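Local coordinates for protein caprin-1 (Homo sapiens, PDB 4WBE) that binds mRNA, regulates its transport, translation or stability, and promotes stress granule formation together with G3BP1 and G3BP2, at residues Q12-T17 and D85-K90; T35-G40 and S112-S117; E49-L54 and V106-Q111. All blocks are in the same frame, centred on the assembly; numbering follows the deposited sequence.

Overall arrangement
Three pairings tie up the mainly helical dimerization domain of caprin-1. Contact 1 joins the long helix 2-27 to the end of helix 77-88. Contact 2 brings the loop after helix 99-111 back to helix 31-39, and contact 3, nested within the loop contact 2 closes, links helices 49-62 and 99-111. Contact 1 crosses both of the others along the chain, so early and late helices interlock. Contacts 2 and 3, centres about 10 Å apart, meet through the K38-E49 salt bridge and F115-V109 packing; contact 1 touches contact 3 through T17 and F110, with centres about 16 Å apart, and lies about 22 Å from contact 2, centre to centre. Residues of all three also touch the second subunit.

Contact 1: residues Q12-T17 and D85-K90; sequences QKRLKT and DLLEGK
R14 reaches E88 with one guanidinium nitrogen while its chain lies against L87. With CG anti to the backbone N (chi1 173°), the arginine first runs outward, bringing its CG 3.4 Å from L87 CD1 and its CD 3.6 Å from the same methyl. A sharp bend at chi3 then turns the head, and R14 NH1 gives E88 OE2 a salt-bridging hydrogen bond of 2.7 Å. This bond is far from straight (131°): the oxygen is met on its anti side and stands well off the guanidinium plane, although the two flat groups are nearly parallel, 14° apart. One turn further on, T17 presses its CG2 to 3.5 Å from L87 CD2, a tight fit, so L87 has one methyl on each of the two residues. The T17 hydroxyl stays with its own helix and gives a hydrogen bond to K13 O. Just after E88, G89 ends helix 77-88 in a Schellman motif. V18 of helix 2-27 also packs on L87, F110 of helix 99-111 touches T17, and R14 NE forms a salt bridge with E11 of the second subunit, so this surface pairing of two helices lies beside the dimer interface.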
loop_
_atom_site.group_PDB
_atom_site.type_symbol
_atom_site.label_atom_id
_atom_site.label_comp_id
_atom_site.label_asym_id
_atom_site.label_seq_id
_atom_site.Cartn_x
_atom_site.Cartn_y
_atom_site.Cartn_z
ATOM N N GLN A 12 4.093 -11.197 -4.468
ATOM C CA GLN A 12 3.816 -11.065 -3.042
ATOM C C GLN A 12 4.927 -10.337 -2.296
ATOM O O GLN A 12 4.648 -9.461 -1.473
ATOM C CB GLN A 12 3.612 -12.437 -2.399
ATOM C CG GLN A 12 2.319 -13.125 -2.767
ATOM C CD GLN A 12 2.348 -14.606 -2.445
ATOM O OE1 GLN A 12 3.379 -15.145 -2.042
ATOM N NE2 GLN A 12 1.210 -15.271 -2.616
ATOM N N LYS A 13 6.175 -10.702 -2.589
ATOM C CA LYS A 13 7.349 -10.075 -1.973
ATOM C C LYS A 13 7.426 -8.602 -2.332
ATOM O O LYS A 13 7.869 -7.775 -1.532
ATOM C CB LYS A 13 8.632 -10.790 -2.410
ATOM C CG LYS A 13 8.781 -12.206 -1.851
ATOM C CD LYS A 13 9.022 -12.190 -0.342
ATOM C CE LYS A 13 9.247 -13.606 0.203
ATOM N NZ LYS A 13 9.635 -13.580 1.645
ATOM N N ARG A 14 7.014 -8.291 -3.556
ATOM C CA ARG A 14 6.937 -6.916 -4.015
ATOM C C ARG A 14 5.896 -6.127 -3.209
ATOM O O ARG A 14 6.140 -4.980 -2.819
ATOM C CB ARG A 14 6.597 -6.905 -5.509
ATOM C CG ARG A 14 6.330 -5.534 -6.066
ATOM C CD ARG A 14 6.652 -5.458 -7.553
ATOM N NE ARG A 14 7.428 -6.615 -8.000
ATOM C CZ ARG A 14 8.590 -6.538 -8.640
ATOM N NH1 ARG A 14 9.117 -5.355 -8.923
ATOM N NH2 ARG A 14 9.223 -7.646 -9.003
ATOM N N LEU A 15 4.744 -6.742 -2.954
ATOM C CA LEU A 15 3.723 -6.132 -2.099
ATOM C C LEU A 15 4.256 -5.890 -0.692
ATOM O O LEU A 15 3.961 -4.863 -0.085
ATOM C CB LEU A 15 2.474 -7.018 -2.016
ATOM C CG LEU A 15 1.621 -7.174 -3.274
ATOM C CD1 LEU A 15 0.387 -8.016 -2.988
ATOM C CD2 LEU A 15 1.215 -5.807 -3.783
ATOM N N LYS A 16 5.015 -6.849 -0.173
ATOM C CA LYS A 16 5.608 -6.723 1.159
ATOM C C LYS A 16 6.524 -5.505 1.202
ATOM O O LYS A 16 6.503 -4.726 2.160
ATOM C CB LYS A 16 6.390 -8.000 1.525
ATOM C CG LYS A 16 7.035 -7.970 2.920
ATOM C CD LYS A 16 7.726 -9.297 3.283
ATOM C CE LYS A 16 9.109 -9.440 2.661
ATOM N NZ LYS A 16 10.121 -8.569 3.341
ATOM N N THR A 17 7.325 -5.352 0.154
ATOM C CA THR A 17 8.230 -4.218 0.045
ATOM C C THR A 17 7.464 -2.907 -0.029
ATOM O O THR A 17 7.863 -1.918 0.596
ATOM C CB THR A 17 9.166 -4.371 -1.172
ATOM O OG1 THR A 17 9.878 -5.606 -1.060
ATOM C CG2 THR A 17 10.165 -3.226 -1.241
ATOM N N ASP A 85 8.106 1.420 -10.676
ATOM C CA ASP A 85 9.391 1.899 -11.170
ATOM C C ASP A 85 10.457 1.936 -10.069
ATOM O O ASP A 85 11.623 1.626 -10.320
ATOM C CB ASP A 85 9.245 3.290 -11.788
ATOM C CG ASP A 85 8.559 3.263 -13.145
ATOM O OD1 ASP A 85 8.470 2.174 -13.732
ATOM O OD2 ASP A 85 8.118 4.334 -13.622
ATOM N N LEU A 86 10.070 2.333 -8.860
ATOM C CA LEU A 86 11.021 2.337 -7.746
ATOM C C LEU A 86 11.509 0.927 -7.419
ATOM O O LEU A 86 12.709 0.698 -7.256
ATOM C CB LEU A 86 10.449 3.007 -6.494
ATOM C CG LEU A 86 11.494 2.994 -5.368
ATOM C CD1 LEU A 86 11.751 4.365 -4.817
ATOM C CD2 LEU A 86 11.083 2.041 -4.256
ATOM N N LEU A 87 10.573 -0.012 -7.315
ATOM C CA LEU A 87 10.899 -1.406 -7.021
ATOM C C LEU A 87 11.855 -1.995 -8.060
ATOM O O LEU A 87 12.712 -2.816 -7.729
ATOM C CB LEU A 87 9.619 -2.235 -6.922
ATOM C CG LEU A 87 8.725 -1.759 -5.779
ATOM C CD1 LEU A 87 7.327 -2.313 -5.898
ATOM C CD2 LEU A 87 9.333 -2.162 -4.454
ATOM N N GLU A 88 11.687 -1.581 -9.314
ATOM C CA GLU A 88 12.529 -2.058 -10.408
ATOM C C GLU A 88 13.815 -1.252 -10.492
ATOM O O GLU A 88 14.751 -1.638 -11.195
ATOM C CB GLU A 88 11.776 -1.972 -11.737
ATOM C CG GLU A 88 10.579 -2.903 -11.823
ATOM C CD GLU A 88 10.999 -4.358 -11.932
ATOM O OE1 GLU A 88 11.947 -4.646 -12.692
ATOM O OE2 GLU A 88 10.395 -5.210 -11.247
ATOM N N GLY A 89 13.862 -0.138 -9.762
ATOM C CA GLY A 89 15.031 0.720 -9.765
ATOM C C GLY A 89 15.342 1.217 -11.163
ATOM O O GLY A 89 16.490 1.187 -11.607
ATOM N N LYS A 90 14.316 1.695 -11.859
ATOM C CA LYS A 90 14.479 2.085 -13.255
ATOM C C LYS A 90 15.364 3.304 -13.452
ATOM O O LYS A 90 15.352 4.232 -12.640
ATOM C CB LYS A 90 13.118 2.360 -13.903
ATOM C CG LYS A 90 12.144 1.199 -13.885
ATOM C CD LYS A 90 12.644 0.108 -14.816
ATOM C CE LYS A 90 11.504 -0.590 -15.535
ATOM N NZ LYS A 90 10.956 0.248 -16.654
#

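Contact 2: residues T35-G40 and S112-S117; sequences TDLKQG and SNYFDS
Y114 lays its ring against L37 and ends with its hydroxyl on D36. Its CG stands anti to the backbone N (chi1 175°), which lays the ring along helix 31-39. Starting at the base, Y114 CB lies 4.0 Å from L37 CD2. The next atom, Y114 CG, is nearer to that methyl, at 3.8 Å, since L37 CD2 sits over one face of the ring, displaced toward this rim, in a CH-pi contact 24° off the ring normal. Further round, Y114 CD2 lies under the same methyl and also points at F115, standing 3.5 Å above the centre of that ring, so the two neighbouring aromatics meet edge against face.

The turn that presents them follows helix 99-111. N113 leaves the helix with positive phi, S112 OG accepts from Y114 N in an ST turn, and residues 114-116 form a short 3-10 segment. The segment after helix 99-111 thereby packs on helix 31-39, within the caprin-1 dimerization domain.

Along the ring's other edge, Y114 CE1 comes within 3.4 Å of D36 CB, which approaches obliquely. At the tip, Y114 OH donates a hydrogen bond of 2.7 Å to D36 OD2, using the anti lone pair of that oxygen; the carboxylate is turned 60° from the ring. With an alanine here D36 OD2 is likely to lose its phenol partner, and a gap would probably open beside L37 CD2 and the face of F115. F115 itself reaches L37 CD1 with its CE2, 4.4 Å away, and packs on Y23 and V24 of helix 2-27. The ring of H119 meets that of Y114, while D116 forms a salt bridge with R71 of the second subunit.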
loop_
_atom_site.group_PDB
_atom_site.type_symbol
_atom_site.label_atom_id
_atom_site.label_comp_id
_atom_site.label_asym_id
_atom_site.label_seq_id
_atom_site.Cartn_x
_atom_site.Cartn_y
_atom_site.Cartn_z
ATOM N N THR A 35 15.500 13.381 12.390
ATOM C CA THR A 35 16.694 13.731 13.140
ATOM C C THR A 35 17.591 12.517 13.332
ATOM O O THR A 35 18.788 12.569 13.044
ATOM C CB THR A 35 16.339 14.301 14.528
ATOM O OG1 THR A 35 15.647 15.547 14.376
ATOM C CG2 THR A 35 17.598 14.523 15.349
ATOM N N ASP A 36 17.004 11.424 13.811
ATOM C CA ASP A 36 17.748 10.193 14.043
ATOM C C ASP A 36 18.438 9.657 12.780
ATOM O O ASP A 36 19.555 9.148 12.853
ATOM C CB ASP A 36 16.824 9.119 14.624
ATOM C CG ASP A 36 16.318 9.463 16.016
ATOM O OD1 ASP A 36 16.883 10.375 16.657
ATOM O OD2 ASP A 36 15.354 8.811 16.468
ATOM N N LEU A 37 17.774 9.765 11.630
ATOM C CA LEU A 37 18.331 9.254 10.376
ATOM C C LEU A 37 19.461 10.115 9.825
ATOM O O LEU A 37 20.451 9.607 9.294
ATOM C CB LEU A 37 17.234 9.115 9.312
ATOM C CG LEU A 37 16.180 8.033 9.552
ATOM C CD1 LEU A 37 15.208 7.961 8.384
ATOM C CD2 LEU A 37 16.823 6.675 9.800
ATOM N N LYS A 38 19.315 11.424 9.966
ATOM C CA LYS A 38 20.309 12.350 9.440
ATOM C C LYS A 38 21.614 12.312 10.235
ATOM O O LYS A 38 22.686 12.580 9.691
ATOM C CB LYS A 38 19.748 13.773 9.380
ATOM C CG LYS A 38 18.894 14.053 8.151
ATOM C CD LYS A 38 18.490 15.514 8.105
ATOM C CE LYS A 38 17.563 15.838 9.258
ATOM N NZ LYS A 38 17.095 17.253 9.223
ATOM N N GLN A 39 21.519 11.979 11.521
ATOM C CA GLN A 39 22.703 11.846 12.372
ATOM C C GLN A 39 23.303 10.431 12.407
ATOM O O GLN A 39 24.527 10.266 12.469
ATOM C CB GLN A 39 22.421 12.381 13.788
ATOM C CG GLN A 39 22.144 11.343 14.879
ATOM C CD GLN A 39 23.229 11.306 15.947
ATOM O OE1 GLN A 39 24.040 12.224 16.057
ATOM N NE2 GLN A 39 23.216 10.267 16.766
ATOM N N GLY A 40 22.445 9.415 12.378
ATOM C CA GLY A 40 22.917 8.043 12.380
ATOM C C GLY A 40 23.050 7.488 13.782
ATOM O O GLY A 40 22.475 8.030 14.726
ATOM N N SER A 112 19.486 -0.135 7.394
ATOM C CA SER A 112 20.055 0.503 8.571
ATOM C C SER A 112 19.523 -0.169 9.830
ATOM O O SER A 112 20.131 -0.086 10.897
ATOM C CB SER A 112 19.669 1.978 8.592
ATOM O OG SER A 112 18.337 2.127 9.037
ATOM N N ASN A 113 18.369 -0.816 9.681
ATOM C CA ASN A 113 17.639 -1.451 10.776
ATOM C C ASN A 113 17.116 -0.499 11.851
ATOM O O ASN A 113 16.744 -0.932 12.940
ATOM C CB ASN A 113 18.420 -2.623 11.366
ATOM C CG ASN A 113 18.707 -3.685 10.332
ATOM O OD1 ASN A 113 17.900 -3.919 9.416
ATOM N ND2 ASN A 113 19.848 -4.336 10.464
ATOM N N TYR A 114 17.097 0.794 11.537
ATOM C CA TYR A 114 16.520 1.791 12.437
ATOM C C TYR A 114 15.082 1.415 12.779
ATOM O O TYR A 114 14.659 1.489 13.937
ATOM C CB TYR A 114 16.552 3.181 11.787
ATOM C CG TYR A 114 15.854 4.253 12.598
ATOM C CD1 TYR A 114 16.514 4.896 13.641
ATOM C CD2 TYR A 114 14.552 4.638 12.311
ATOM C CE1 TYR A 114 15.889 5.876 14.391
ATOM C CE2 TYR A 114 13.913 5.624 13.056
ATOM C CZ TYR A 114 14.592 6.242 14.093
ATOM O OH TYR A 114 13.964 7.217 14.834
ATOM N N PHE A 115 14.345 0.981 11.759
ATOM C CA PHE A 115 12.926 0.692 11.902
ATOM C C PHE A 115 12.620 -0.709 12.432
ATOM O O PHE A 115 11.457 -1.117 12.477
ATOM C CB PHE A 115 12.181 0.973 10.589
ATOM C CG PHE A 115 12.124 2.432 10.239
ATOM C CD1 PHE A 115 11.271 3.289 10.926
ATOM C CD2 PHE A 115 12.917 2.950 9.226
ATOM C CE1 PHE A 115 11.218 4.639 10.615
ATOM C CE2 PHE A 115 12.870 4.297 8.903
ATOM C CZ PHE A 115 12.018 5.145 9.597
ATOM N N ASP A 116 13.660 -1.444 12.827
ATOM C CA ASP A 116 13.472 -2.727 13.496
ATOM C C ASP A 116 13.034 -2.514 14.945
ATOM O O ASP A 116 12.468 -3.412 15.566
ATOM C CB ASP A 116 14.734 -3.587 13.439
ATOM C CG ASP A 116 14.930 -4.253 12.092
ATOM O OD1 ASP A 116 14.029 -4.159 11.227
ATOM O OD2 ASP A 116 15.988 -4.884 11.904
ATOM N N SER A 117 13.293 -1.330 15.489
ATOM C CA SER A 117 12.753 -1.017 16.798
ATOM C C SER A 117 11.525 -0.147 16.573
ATOM O O SER A 117 11.416 0.530 15.546
ATOM C CB SER A 117 13.772 -0.249 17.643
ATOM O OG SER A 117 15.074 -0.795 17.540
#

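Contact 3: residues E49-L54 and V106-Q111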
loop_
_atom_site.group_PDB
_atom_site.type_symbol
_atom_site.label_atom_id
_atom_site.label_comp_id
_atom_site.label_asym_id
_atom_site.label_seq_id
_atom_site.Cartn_x
_atom_site.Cartn_y
_atom_site.Cartn_z
ATOM N N GLU A 49 20.141 15.454 4.304
ATOM C CA GLU A 49 18.924 16.251 4.223
ATOM C C GLU A 49 18.405 16.250 2.787
ATOM O O GLU A 49 17.200 16.285 2.546
ATOM C CB GLU A 49 19.190 17.680 4.706
ATOM C CG GLU A 49 17.997 18.628 4.618
ATOM C CD GLU A 49 16.821 18.216 5.491
ATOM O OE1 GLU A 49 17.015 17.985 6.702
ATOM O OE2 GLU A 49 15.690 18.151 4.965
ATOM N N GLU A 50 19.339 16.201 1.847
ATOM C CA GLU A 50 19.031 16.192 0.425
ATOM C C GLU A 50 18.282 14.919 0.036
ATOM O O GLU A 50 17.293 14.966 -0.698
ATOM C CB GLU A 50 20.319 16.323 -0.392
ATOM C CG GLU A 50 21.195 17.523 -0.006
ATOM C CD GLU A 50 22.041 17.281 1.242
ATOM O OE1 GLU A 50 23.120 16.665 1.131
ATOM O OE2 GLU A 50 21.618 17.710 2.337
ATOM N N GLU A 51 18.767 13.778 0.513
ATOM C CA GLU A 51 18.108 12.512 0.241
ATOM C C GLU A 51 16.745 12.464 0.911
ATOM O O GLU A 51 15.794 11.913 0.366
ATOM C CB GLU A 51 18.977 11.347 0.701
ATOM C CG GLU A 51 20.229 11.174 -0.130
ATOM C CD GLU A 51 21.206 10.222 0.510
ATOM O OE1 GLU A 51 21.164 10.072 1.749
ATOM O OE2 GLU A 51 22.002 9.606 -0.227
ATOM N N LEU A 52 16.659 13.057 2.093
ATOM C CA LEU A 52 15.407 13.117 2.831
ATOM C C LEU A 52 14.357 13.908 2.050
ATOM O O LEU A 52 13.185 13.522 1.995
ATOM C CB LEU A 52 15.654 13.751 4.202
ATOM C CG LEU A 52 14.573 13.644 5.273
ATOM C CD1 LEU A 52 14.179 12.192 5.478
ATOM C CD2 LEU A 52 15.070 14.240 6.587
ATOM N N SER A 53 14.784 15.005 1.429
ATOM C CA SER A 53 13.885 15.812 0.611
ATOM C C SER A 53 13.425 15.057 -0.632
ATOM O O SER A 53 12.297 15.240 -1.090
ATOM C CB SER A 53 14.530 17.148 0.237
ATOM O OG SER A 53 15.926 17.001 0.041
ATOM N N LEU A 54 14.310 14.237 -1.191
ATOM C CA LEU A 54 13.958 13.388 -2.322
ATOM C C LEU A 54 12.842 12.411 -1.959
ATOM O O LEU A 54 11.939 12.165 -2.756
ATOM C CB LEU A 54 15.184 12.620 -2.820
ATOM C CG LEU A 54 16.268 13.413 -3.556
ATOM C CD1 LEU A 54 17.449 12.515 -3.891
ATOM C CD2 LEU A 54 15.718 14.048 -4.814
ATOM N N VAL A 106 16.235 4.048 -0.411
ATOM C CA VAL A 106 15.296 3.225 0.351
ATOM C C VAL A 106 15.983 1.986 0.924
ATOM O O VAL A 106 15.768 1.618 2.082
ATOM C CB VAL A 106 14.079 2.801 -0.514
ATOM C CG1 VAL A 106 13.251 1.754 0.210
ATOM C CG2 VAL A 106 13.212 4.010 -0.840
ATOM N N GLU A 107 16.809 1.342 0.105
ATOM C CA GLU A 107 17.567 0.181 0.565
ATOM C C GLU A 107 18.448 0.506 1.772
ATOM O O GLU A 107 18.516 -0.271 2.727
ATOM C CB GLU A 107 18.434 -0.383 -0.560
ATOM C CG GLU A 107 17.670 -1.165 -1.620
ATOM C CD GLU A 107 18.544 -1.497 -2.810
ATOM O OE1 GLU A 107 19.358 -0.636 -3.200
ATOM O OE2 GLU A 107 18.432 -2.616 -3.341
ATOM N N ARG A 108 19.125 1.649 1.733
ATOM C CA ARG A 108 19.981 2.031 2.853
ATOM C C ARG A 108 19.162 2.274 4.119
ATOM O O ARG A 108 19.597 1.927 5.222
ATOM C CB ARG A 108 20.872 3.239 2.529
ATOM C CG ARG A 108 22.079 2.905 1.656
ATOM C CD ARG A 108 23.089 4.051 1.624
ATOM N NE ARG A 108 22.577 5.252 0.976
ATOM C CZ ARG A 108 22.243 6.355 1.638
ATOM N NH1 ARG A 108 22.377 6.409 2.956
ATOM N NH2 ARG A 108 21.782 7.405 0.984
ATOM N N VAL A 109 17.982 2.871 3.960
ATOM C CA VAL A 109 17.079 3.076 5.092
ATOM C C VAL A 109 16.597 1.741 5.672
ATOM O O VAL A 109 16.703 1.516 6.882
ATOM C CB VAL A 109 15.864 3.946 4.705
ATOM C CG1 VAL A 109 14.888 4.037 5.867
ATOM C CG2 VAL A 109 16.315 5.337 4.303
ATOM N N PHE A 110 16.092 0.860 4.807
ATOM C CA PHE A 110 15.693 -0.486 5.209
ATOM C C PHE A 110 16.818 -1.209 5.947
ATOM O O PHE A 110 16.610 -1.798 7.009
ATOM C CB PHE A 110 15.340 -1.329 3.975
ATOM C CG PHE A 110 13.978 -1.050 3.393
ATOM C CD1 PHE A 110 13.055 -0.277 4.078
ATOM C CD2 PHE A 110 13.620 -1.580 2.159
ATOM C CE1 PHE A 110 11.785 -0.030 3.541
ATOM C CE2 PHE A 110 12.353 -1.341 1.615
ATOM C CZ PHE A 110 11.437 -0.567 2.309
ATOM N N GLN A 111 18.011 -1.163 5.364
ATOM C CA GLN A 111 19.132 -1.967 5.832
ATOM C C GLN A 111 19.837 -1.366 7.048
ATOM O O GLN A 111 20.685 -2.002 7.664
ATOM C CB GLN A 111 20.094 -2.260 4.672
ATOM C CG GLN A 111 19.472 -3.215 3.632
ATOM C CD GLN A 111 20.295 -3.362 2.361
ATOM O OE1 GLN A 111 21.501 -3.135 2.356
ATOM N NE2 GLN A 111 19.634 -3.730 1.270
#
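The guanidinium of R108 meets the carboxylate of E51 at its edge, with the acid carbon E51 CD lying in the plane of the arginine head. The two planar groups are twisted by 30°, and a single nitrogen, R108 NH2, faces both carboxylate oxygens. Its hydrogen bond to E51 OE1 is 2.8 Å long and fairly straight (157°); the donor approaches on the syn side but 35° out of the carboxylate plane. E51 OE2 is modelled only 2.5 Å from R108 NH2 and completes the salt bridge, although so short a length is doubtful in detail.

E51 is extended beyond CG and R108 bends at chi3; the two chains cross at about a right angle. E51 N is hydrogen-bonded to S48 OG, and R108 NH1 gives a weak hydrogen bond to I46 O. E51 also touches I105, and L54 packs on I105 and L102 of helix 99-111. It is an interhelical salt bridge at the surface of a mainly helical domain, spanning helices 49-62 and 99-111 beside their apolar packing.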